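Local coordinates for 11S globulin (Wrightia tinctoria, PDB 5WXU), which probably serves as a seed storage protein and binds the plant hormone auxin (indole-3-acetic acid), at residues D45-E53 and T374-L385; P95-L103 and L162-A170. All blocks are in the same frame, centred on the assembly; numbering follows the deposited sequence.

Interaction 1: D45-E53 and T374-L385; sequences DLQRVNPLE and TVYDGDVRQGQL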
loop_
_atom_site.group_PDB
_atom_site.type_symbol
_atom_site.label_atom_id
_atom_site.label_comp_id
_atom_site.label_asym_id
_atom_site.label_seq_id
_atom_site.Cartn_x
_atom_site.Cartn_y
_atom_site.Cartn_z
ATOM N N ASP B 45 -30.018 -13.010 -10.065
ATOM C CA ASP B 45 -30.496 -13.417 -11.406
ATOM C C ASP B 45 -31.932 -12.921 -11.456
ATOM O O ASP B 45 -32.873 -13.649 -11.151
ATOM C CB ASP B 45 -30.410 -14.899 -11.541
ATOM C CG ASP B 45 -30.906 -15.383 -12.907
ATOM O OD1 ASP B 45 -31.057 -14.554 -13.816
ATOM O OD2 ASP B 45 -31.142 -16.577 -13.045
ATOM N N LEU B 46 -32.070 -11.651 -11.778
ATOM C CA LEU B 46 -33.357 -11.008 -11.770
ATOM C C LEU B 46 -33.899 -10.898 -13.204
ATOM O O LEU B 46 -33.214 -10.412 -14.172
ATOM C CB LEU B 46 -33.271 -9.592 -11.170
ATOM C CG LEU B 46 -32.453 -9.459 -9.863
ATOM C CD1 LEU B 46 -32.392 -7.992 -9.426
ATOM C CD2 LEU B 46 -33.068 -10.340 -8.813
ATOM N N GLN B 47 -35.149 -11.301 -13.330
ATOM C CA GLN B 47 -35.844 -11.289 -14.627
ATOM C C GLN B 47 -36.520 -9.947 -14.814
ATOM O O GLN B 47 -36.703 -9.505 -15.937
ATOM C CB GLN B 47 -36.868 -12.439 -14.693
ATOM C CG GLN B 47 -36.242 -13.834 -14.565
ATOM C CD GLN B 47 -35.743 -14.192 -13.139
ATOM O OE1 GLN B 47 -36.279 -13.728 -12.109
ATOM N NE2 GLN B 47 -34.702 -15.019 -13.086
ATOM N N ARG B 48 -36.866 -9.283 -13.708
ATOM C CA ARG B 48 -37.422 -7.961 -13.732
ATOM C C ARG B 48 -36.847 -7.100 -12.601
ATOM O O ARG B 48 -36.496 -7.621 -11.551
ATOM C CB ARG B 48 -38.965 -8.020 -13.659
ATOM C CG ARG B 48 -39.627 -7.920 -12.281
ATOM C CD ARG B 48 -41.166 -8.004 -12.385
ATOM N NE ARG B 48 -41.716 -7.015 -13.320
ATOM C CZ ARG B 48 -43.013 -6.838 -13.577
ATOM N NH1 ARG B 48 -43.943 -7.560 -12.956
ATOM N NH2 ARG B 48 -43.391 -5.905 -14.454
ATOM N N VAL B 49 -36.730 -5.801 -12.851
ATOM C CA VAL B 49 -36.469 -4.809 -11.838
ATOM C C VAL B 49 -37.540 -3.725 -12.032
ATOM O O VAL B 49 -38.189 -3.674 -13.074
ATOM C CB VAL B 49 -34.994 -4.327 -11.878
ATOM C CG1 VAL B 49 -34.053 -5.530 -11.935
ATOM C CG2 VAL B 49 -34.736 -3.396 -13.022
ATOM N N ASN B 50 -37.851 -2.987 -10.995
ATOM C CA ASN B 50 -38.890 -1.970 -11.070
ATOM C C ASN B 50 -38.389 -0.852 -10.218
ATOM O O ASN B 50 -37.731 -1.110 -9.237
ATOM C CB ASN B 50 -40.251 -2.458 -10.490
ATOM C CG ASN B 50 -40.800 -3.668 -11.217
ATOM O OD1 ASN B 50 -40.789 -4.782 -10.685
ATOM N ND2 ASN B 50 -41.254 -3.472 -12.448
ATOM N N PRO B 51 -38.743 0.378 -10.547
ATOM C CA PRO B 51 -38.615 1.469 -9.590
ATOM C C PRO B 51 -39.470 1.138 -8.392
ATOM O O PRO B 51 -40.537 0.445 -8.520
ATOM C CB PRO B 51 -39.168 2.699 -10.347
ATOM C CG PRO B 51 -39.285 2.293 -11.763
ATOM C CD PRO B 51 -39.425 0.824 -11.785
ATOM N N LEU B 52 -38.986 1.542 -7.221
ATOM C CA LEU B 52 -39.569 1.101 -5.959
ATOM C C LEU B 52 -39.875 2.323 -5.151
ATOM O O LEU B 52 -39.122 3.306 -5.196
ATOM C CB LEU B 52 -38.554 0.240 -5.130
ATOM C CG LEU B 52 -38.015 -1.005 -5.799
ATOM C CD1 LEU B 52 -37.058 -1.754 -4.892
ATOM C CD2 LEU B 52 -39.229 -1.867 -6.142
ATOM N N GLU B 53 -40.934 2.255 -4.337
ATOM C CA GLU B 53 -41.251 3.287 -3.359
ATOM C C GLU B 53 -41.152 2.697 -1.963
ATOM O O GLU B 53 -41.158 1.484 -1.843
ATOM C CB GLU B 53 -42.628 3.888 -3.705
ATOM C CG GLU B 53 -42.459 4.996 -4.725
ATOM C CD GLU B 53 -43.726 5.613 -5.184
ATOM O OE1 GLU B 53 -44.799 4.955 -5.033
ATOM O OE2 GLU B 53 -43.633 6.769 -5.686
ATOM N N THR B 374 -36.592 -7.853 -22.071
ATOM C CA THR B 374 -36.253 -6.742 -21.211
ATOM C C THR B 374 -36.587 -6.923 -19.712
ATOM O O THR B 374 -37.635 -7.467 -19.310
ATOM C CB THR B 374 -36.843 -5.419 -21.732
ATOM O OG1 THR B 374 -36.229 -4.321 -21.055
ATOM C CG2 THR B 374 -38.278 -5.287 -21.535
ATOM N N VAL B 375 -35.697 -6.396 -18.887
ATOM C CA VAL B 375 -35.796 -6.531 -17.478
ATOM C C VAL B 375 -36.669 -5.405 -16.913
ATOM O O VAL B 375 -37.357 -5.583 -15.916
ATOM C CB VAL B 375 -34.337 -6.547 -16.920
ATOM C CG1 VAL B 375 -34.288 -6.154 -15.478
ATOM C CG2 VAL B 375 -33.752 -7.915 -17.158
ATOM N N TYR B 376 -36.628 -4.236 -17.548
ATOM C CA TYR B 376 -37.528 -3.124 -17.224
ATOM C C TYR B 376 -37.540 -2.208 -18.429
ATOM O O TYR B 376 -36.490 -1.933 -19.041
ATOM C CB TYR B 376 -37.118 -2.323 -15.968
ATOM C CG TYR B 376 -38.057 -1.210 -15.623
ATOM C CD1 TYR B 376 -39.345 -1.494 -15.151
ATOM C CD2 TYR B 376 -37.764 0.135 -15.879
ATOM C CE1 TYR B 376 -40.239 -0.492 -14.835
ATOM C CE2 TYR B 376 -38.664 1.157 -15.533
ATOM C CZ TYR B 376 -39.939 0.834 -15.061
ATOM O OH TYR B 376 -40.874 1.834 -14.732
ATOM N N ASP B 377 -38.719 -1.702 -18.778
ATOM C CA ASP B 377 -38.769 -0.636 -19.789
ATOM C C ASP B 377 -39.963 0.214 -19.426
ATOM O O ASP B 377 -41.091 -0.222 -19.693
ATOM C CB ASP B 377 -38.913 -1.164 -21.229
ATOM C CG ASP B 377 -38.823 -0.026 -22.323
ATOM O OD1 ASP B 377 -38.578 1.159 -22.006
ATOM O OD2 ASP B 377 -38.878 -0.333 -23.536
ATOM N N GLY B 378 -39.718 1.366 -18.805
ATOM C CA GLY B 378 -40.779 2.256 -18.323
ATOM C C GLY B 378 -40.304 3.529 -17.681
ATOM O O GLY B 378 -39.114 3.869 -17.732
ATOM N N ASP B 379 -41.236 4.260 -17.084
ATOM C CA ASP B 379 -40.942 5.516 -16.445
ATOM C C ASP B 379 -40.176 5.392 -15.155
ATOM O O ASP B 379 -40.264 4.349 -14.464
ATOM C CB ASP B 379 -42.229 6.269 -16.126
ATOM C CG ASP B 379 -43.027 6.625 -17.393
ATOM O OD1 ASP B 379 -42.405 6.865 -18.468
ATOM O OD2 ASP B 379 -44.275 6.699 -17.275
ATOM N N VAL B 380 -39.409 6.441 -14.848
ATOM C CA VAL B 380 -38.959 6.686 -13.519
ATOM C C VAL B 380 -39.374 8.064 -13.193
ATOM O O VAL B 380 -39.416 8.945 -14.075
ATOM C CB VAL B 380 -37.454 6.439 -13.286
ATOM C CG1 VAL B 380 -37.137 4.993 -13.614
ATOM C CG2 VAL B 380 -36.572 7.404 -14.131
ATOM N N ARG B 381 -39.676 8.286 -11.934
ATOM C CA ARG B 381 -40.057 9.614 -11.524
ATOM C C ARG B 381 -39.667 9.947 -10.146
ATOM O O ARG B 381 -39.260 9.054 -9.415
ATOM C CB ARG B 381 -41.560 9.798 -11.768
ATOM C CG ARG B 381 -42.514 8.929 -10.989
ATOM C CD ARG B 381 -43.905 8.888 -11.726
ATOM N NE ARG B 381 -44.155 10.111 -12.540
ATOM C CZ ARG B 381 -44.038 10.261 -13.884
ATOM N NH1 ARG B 381 -43.702 9.247 -14.711
ATOM N NH2 ARG B 381 -44.253 11.471 -14.413
ATOM N N GLN B 382 -39.827 11.227 -9.785
ATOM C CA GLN B 382 -39.383 11.787 -8.508
ATOM C C GLN B 382 -39.890 10.943 -7.336
ATOM O O GLN B 382 -41.043 10.485 -7.263
ATOM C CB GLN B 382 -39.812 13.233 -8.341
ATOM C CG GLN B 382 -39.340 13.895 -7.057
ATOM C CD GLN B 382 -39.944 15.266 -6.879
ATOM O OE1 GLN B 382 -39.817 16.129 -7.740
ATOM N NE2 GLN B 382 -40.625 15.466 -5.760
ATOM N N GLY B 383 -38.969 10.707 -6.416
ATOM C CA GLY B 383 -39.227 9.919 -5.226
ATOM C C GLY B 383 -39.019 8.442 -5.361
ATOM O O GLY B 383 -39.086 7.748 -4.365
ATOM N N GLN B 384 -38.745 7.928 -6.554
ATOM C CA GLN B 384 -38.506 6.550 -6.766
ATOM C C GLN B 384 -36.996 6.217 -6.642
ATOM O O GLN B 384 -36.160 7.019 -7.042
ATOM C CB GLN B 384 -39.039 6.051 -8.103
ATOM C CG GLN B 384 -40.572 6.213 -8.255
ATOM C CD GLN B 384 -41.069 5.713 -9.593
ATOM O OE1 GLN B 384 -40.438 5.949 -10.593
ATOM N NE2 GLN B 384 -42.151 4.923 -9.594
ATOM N N LEU B 385 -36.749 5.004 -6.146
ATOM C CA LEU B 385 -35.462 4.337 -6.150
ATOM C C LEU B 385 -35.410 3.266 -7.230
ATOM O O LEU B 385 -36.387 2.534 -7.425
ATOM C CB LEU B 385 -35.275 3.663 -4.790
ATOM C CG LEU B 385 -33.865 3.266 -4.318
ATOM C CD1 LEU B 385 -33.110 4.516 -3.855
ATOM C CD2 LEU B 385 -33.896 2.199 -3.217
HETATM O O HOH W 1 -40.417 -5.312 -15.661
#
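Pro51 lies over one face of the Tyr376 ring. The two side chains cross at about a right angle, and Pro51 CD comes to 3.3 Å from Tyr376 CZ. The Tyr376 side chain starts anti to its own backbone nitrogen (chi1 -179°), which carries the ring out along the segment toward Asp379. Pro51 CG also touches Val380 CG1, while Pro51 CB packs on the side-chain amide of Gln384, 3.5 Å from Gln384 OE1. Two valines add a second apolar patch, with Val49 CG1 3.6 Å from Val375 CG1. Val49 CG2 meets Tyr376 CB as well. The Asn50 amide stands nearly perpendicular to the Tyr376 ring, ND2 near CD1.

Three backbone hydrogen bonds join the segments. Leu52 and Leu385 form a single antiparallel bridge, a hydrogen-bonded pair: Leu52 N reaches Leu385 O at 2.8 Å, and Leu385 N returns to Leu52 O. Leu385 begins the outermost strand, 385-388, of a sheet in the C-terminal cupin domain. The segment 45-53 precedes the first strand of the N-terminal domain, so the contact joins the two cupin domains of one subunit. Further along, Val49 N binds Val375 O at 3.1 Å from well above the carbonyl plane. Opposite Val367, the chain carries a classic beta bulge at Val375 and Tyr376.

Polar side chains fix the partners of Pro51. Tyr376 OH donates to Asp379 O at 2.6 Å, on a lone pair and in the ring plane. Gln384 OE1 accepts from Arg381 N across the type II turn 381-384. One water accepts from Arg48 NE and donates to Val375 O, giving that carbonyl a second donor. Leu52 O likewise has a second donor in Trp68 NE1.

Interaction 2: P95-L103 and L162-A170; sequences PSYNNAPML and LPAGIVHWA. With PO4 (phosphate ion), chain N.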
loop_
_atom_site.group_PDB
_atom_site.type_symbol
_atom_site.label_atom_id
_atom_site.label_comp_id
_atom_site.label_asym_id
_atom_site.label_seq_id
_atom_site.Cartn_x
_atom_site.Cartn_y
_atom_site.Cartn_z
ATOM N N PRO B 95 -28.951 10.460 18.201
ATOM C CA PRO B 95 -27.772 9.751 17.778
ATOM C C PRO B 95 -27.910 8.236 17.723
ATOM O O PRO B 95 -28.540 7.611 18.574
ATOM C CB PRO B 95 -26.766 10.130 18.839
ATOM C CG PRO B 95 -27.291 11.428 19.470
ATOM C CD PRO B 95 -28.717 11.186 19.459
ATOM N N SER B 96 -27.279 7.638 16.715
ATOM C CA SER B 96 -27.313 6.220 16.491
ATOM C C SER B 96 -26.022 5.748 15.766
ATOM O O SER B 96 -25.283 6.566 15.190
ATOM C CB SER B 96 -28.501 5.815 15.600
ATOM O OG SER B 96 -28.491 6.284 14.211
ATOM N N TYR B 97 -25.816 4.458 15.814
ATOM C CA TYR B 97 -24.767 3.783 15.032
ATOM C C TYR B 97 -25.358 2.559 14.391
ATOM O O TYR B 97 -26.351 1.992 14.860
ATOM C CB TYR B 97 -23.502 3.486 15.781
ATOM C CG TYR B 97 -23.603 2.531 16.978
ATOM C CD1 TYR B 97 -24.131 2.970 18.196
ATOM C CD2 TYR B 97 -23.275 1.238 16.882
ATOM C CE1 TYR B 97 -24.256 2.104 19.261
ATOM C CE2 TYR B 97 -23.358 0.405 17.939
ATOM C CZ TYR B 97 -23.868 0.845 19.130
ATOM O OH TYR B 97 -23.982 -0.047 20.201
ATOM N N ASN B 98 -24.738 2.147 13.293
ATOM C CA ASN B 98 -25.197 1.059 12.494
ATOM C C ASN B 98 -24.091 0.043 12.314
ATOM O O ASN B 98 -22.918 0.348 12.514
ATOM C CB ASN B 98 -25.641 1.545 11.140
ATOM C CG ASN B 98 -26.634 2.657 11.235
ATOM O OD1 ASN B 98 -26.384 3.777 10.808
ATOM N ND2 ASN B 98 -27.835 2.346 11.756
ATOM N N ASN B 99 -24.502 -1.122 11.877
ATOM C CA ASN B 99 -23.534 -2.175 11.495
ATOM C C ASN B 99 -22.986 -2.122 10.076
ATOM O O ASN B 99 -22.156 -2.954 9.675
ATOM C CB ASN B 99 -24.134 -3.554 11.744
ATOM C CG ASN B 99 -25.330 -3.850 10.900
ATOM O OD1 ASN B 99 -26.220 -3.004 10.833
ATOM N ND2 ASN B 99 -25.422 -5.047 10.319
ATOM N N ALA B 100 -23.459 -1.173 9.295
ATOM C CA ALA B 100 -23.092 -1.078 7.873
ATOM C C ALA B 100 -22.753 0.341 7.655
ATOM O O ALA B 100 -23.374 1.238 8.225
ATOM C CB ALA B 100 -24.247 -1.457 6.947
ATOM N N PRO B 101 -21.768 0.611 6.799
ATOM C CA PRO B 101 -21.470 1.970 6.304
ATOM C C PRO B 101 -22.603 2.486 5.389
ATOM O O PRO B 101 -23.472 1.692 4.961
ATOM C CB PRO B 101 -20.177 1.795 5.571
ATOM C CG PRO B 101 -20.272 0.382 5.033
ATOM C CD PRO B 101 -21.022 -0.425 6.048
ATOM N N MET B 102 -22.618 3.786 5.174
ATOM C CA MET B 102 -23.700 4.418 4.430
ATOM C C MET B 102 -23.215 5.625 3.704
ATOM O O MET B 102 -22.254 6.244 4.130
ATOM C CB MET B 102 -24.808 4.810 5.407
ATOM C CG MET B 102 -24.359 5.907 6.343
ATOM S SD MET B 102 -25.339 5.940 7.840
ATOM C CE MET B 102 -24.236 6.574 9.000
ATOM N N LEU B 103 -23.873 5.995 2.611
ATOM C CA LEU B 103 -23.880 7.307 2.092
ATOM C C LEU B 103 -25.264 7.964 2.387
ATOM O O LEU B 103 -26.343 7.288 2.275
ATOM C CB LEU B 103 -23.665 7.273 0.625
ATOM C CG LEU B 103 -22.365 6.658 0.133
ATOM C CD1 LEU B 103 -22.197 7.029 -1.302
ATOM C CD2 LEU B 103 -21.164 7.168 0.908
ATOM N N LEU B 162 -20.319 7.687 5.938
ATOM C CA LEU B 162 -19.992 7.288 7.329
ATOM C C LEU B 162 -19.715 5.812 7.487
ATOM O O LEU B 162 -20.446 4.978 6.965
ATOM C CB LEU B 162 -21.182 7.627 8.227
ATOM C CG LEU B 162 -21.493 9.128 8.403
ATOM C CD1 LEU B 162 -22.757 9.445 9.181
ATOM C CD2 LEU B 162 -20.345 9.824 9.062
ATOM N N PRO B 163 -18.676 5.436 8.248
ATOM C CA PRO B 163 -18.430 4.046 8.528
ATOM C C PRO B 163 -19.468 3.417 9.442
ATOM O O PRO B 163 -20.133 4.090 10.289
ATOM C CB PRO B 163 -17.051 4.056 9.225
ATOM C CG PRO B 163 -16.482 5.380 8.857
ATOM C CD PRO B 163 -17.612 6.294 8.787
ATOM N N ALA B 164 -19.448 2.092 9.410
ATOM C CA ALA B 164 -20.129 1.280 10.413
ATOM C C ALA B 164 -19.568 1.557 11.780
ATOM O O ALA B 164 -18.354 1.782 11.949
ATOM C CB ALA B 164 -20.034 -0.224 10.125
ATOM N N GLY B 165 -20.457 1.552 12.786
ATOM C CA GLY B 165 -20.044 1.630 14.162
ATOM C C GLY B 165 -19.932 3.005 14.730
ATOM O O GLY B 165 -19.694 3.143 15.934
ATOM N N ILE B 166 -19.959 4.001 13.848
ATOM C CA ILE B 166 -19.720 5.379 14.201
ATOM C C ILE B 166 -21.073 6.039 14.598
ATOM O O ILE B 166 -22.026 5.999 13.853
ATOM C CB ILE B 166 -19.094 6.120 13.039
ATOM C CG1 ILE B 166 -17.686 5.527 12.792
ATOM C CG2 ILE B 166 -19.092 7.652 13.252
ATOM C CD1 ILE B 166 -16.662 5.790 13.878
ATOM N N VAL B 167 -21.089 6.686 15.759
ATOM C CA VAL B 167 -22.273 7.476 16.177
ATOM C C VAL B 167 -22.453 8.727 15.307
ATOM O O VAL B 167 -21.543 9.507 15.151
ATOM C CB VAL B 167 -22.152 7.858 17.647
ATOM C CG1 VAL B 167 -23.310 8.829 18.130
ATOM C CG2 VAL B 167 -22.121 6.652 18.562
ATOM N N HIS B 168 -23.686 8.952 14.879
ATOM C CA HIS B 168 -23.976 10.139 14.131
ATOM C C HIS B 168 -25.394 10.652 14.528
ATOM O O HIS B 168 -26.200 9.917 15.003
ATOM C CB HIS B 168 -23.915 9.875 12.661
ATOM C CG HIS B 168 -24.786 8.727 12.226
ATOM N ND1 HIS B 168 -24.363 7.417 12.327
ATOM C CD2 HIS B 168 -26.084 8.675 11.841
ATOM C CE1 HIS B 168 -25.354 6.619 11.960
ATOM N NE2 HIS B 168 -26.409 7.363 11.658
ATOM N N TRP B 169 -25.620 11.920 14.268
ATOM C CA TRP B 169 -26.887 12.573 14.624
ATOM C C TRP B 169 -27.072 13.724 13.727
ATOM O O TRP B 169 -26.142 14.158 13.072
ATOM C CB TRP B 169 -26.924 13.027 16.099
ATOM C CG TRP B 169 -25.837 13.984 16.520
ATOM C CD1 TRP B 169 -24.586 13.646 17.053
ATOM C CD2 TRP B 169 -25.818 15.412 16.438
ATOM N NE1 TRP B 169 -23.818 14.745 17.274
ATOM C CE2 TRP B 169 -24.543 15.858 16.930
ATOM C CE3 TRP B 169 -26.743 16.386 15.998
ATOM C CZ2 TRP B 169 -24.161 17.172 16.943
ATOM C CZ3 TRP B 169 -26.369 17.682 16.099
ATOM C CH2 TRP B 169 -25.144 18.094 16.577
ATOM N N ALA B 170 -28.322 14.210 13.635
ATOM C CA ALA B 170 -28.588 15.295 12.693
ATOM C C ALA B 170 -29.674 16.232 13.318
ATOM O O ALA B 170 -30.504 15.803 14.072
ATOM C CB ALA B 170 -29.041 14.772 11.361
HETATM P P PO4 N . -29.677 5.591 10.800
HETATM O O1 PO4 N . -29.561 4.823 12.212
HETATM O O2 PO4 N . -29.031 6.949 10.580
HETATM O O3 PO4 N . -28.785 4.838 9.804
HETATM O O4 PO4 N . -31.013 5.458 10.067
HETATM O O HOH W 2 -29.131 8.853 14.023
HETATM O O HOH W 3 -22.826 3.987 12.078
#
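His168 and Ser96 pair across two antiparallel strands and also share a phosphate. Their backbones form a hydrogen-bonded pair: Ser96 N gives to His168 O, and His168 N gives to Ser96 O at 2.9 Å. Met102 and Leu162 form a second such pair. Between them, Gly165 N in the type II turn 163-166 binds Asn98 O at 2.8 Å.

Both ring nitrogens of His168 donate. ND1 binds Ile166 O at 3.1 Å, and NE2 binds phosphate O2 at 2.9 Å. These bonds fix the ring's rotation. Ser96 O lies over one face. The end of Met102 lies over the opposite face, though its exact placement is doubtful.

Phosphate O1 takes two donors, Ser96 OG at 2.7 Å and Asn98 ND2 at 3.1 Å. Arg199 and His85 also bind the ion. Asn98 has further partners: ND2 gives to Arg198 O, and OD1 accepts from His184 NE2. One water donates to Ser96 OG and to His168 O. Another accepts from Asn98 N and donates to Pro163 O and Ile166 O, so it links that N-H to two carbonyls of the other segment.

The far end of Tyr97 leads away from the 162-170 segment: its OH bonds Asn391 O of a neighbouring subunit, and its ring stacks on Trp348 there.

The site lies inside the N-terminal cupin barrel. Its donors suit an anion, and the phosphate, probably from the crystallisation liquor, is consistent with that. Arg199 and the surrounding N-H and O-H donors would probably stabilise such a bound anion.

In the fold
Interaction 2 lies within the N-terminal cupin domain, whereas interaction 1 ties the segment just before that domain's first strand to the C-terminal cupin domain. Their centres are 28 Å apart, with the chain's centre between them, and their nearest atoms are about 10 Å apart. Both segments of interaction 2 fall in sequence between the two segments of interaction 1. Neither contact forms the auxin pocket, which includes Gly119, Cys120 and Pro121. The side chain of Ile166 in interaction 2 is about 14 Å from a bound indole-3-acetic acid. Both contacts border other subunits of the hexamer: Thr374 packs on one neighbour, and Tyr97 on another.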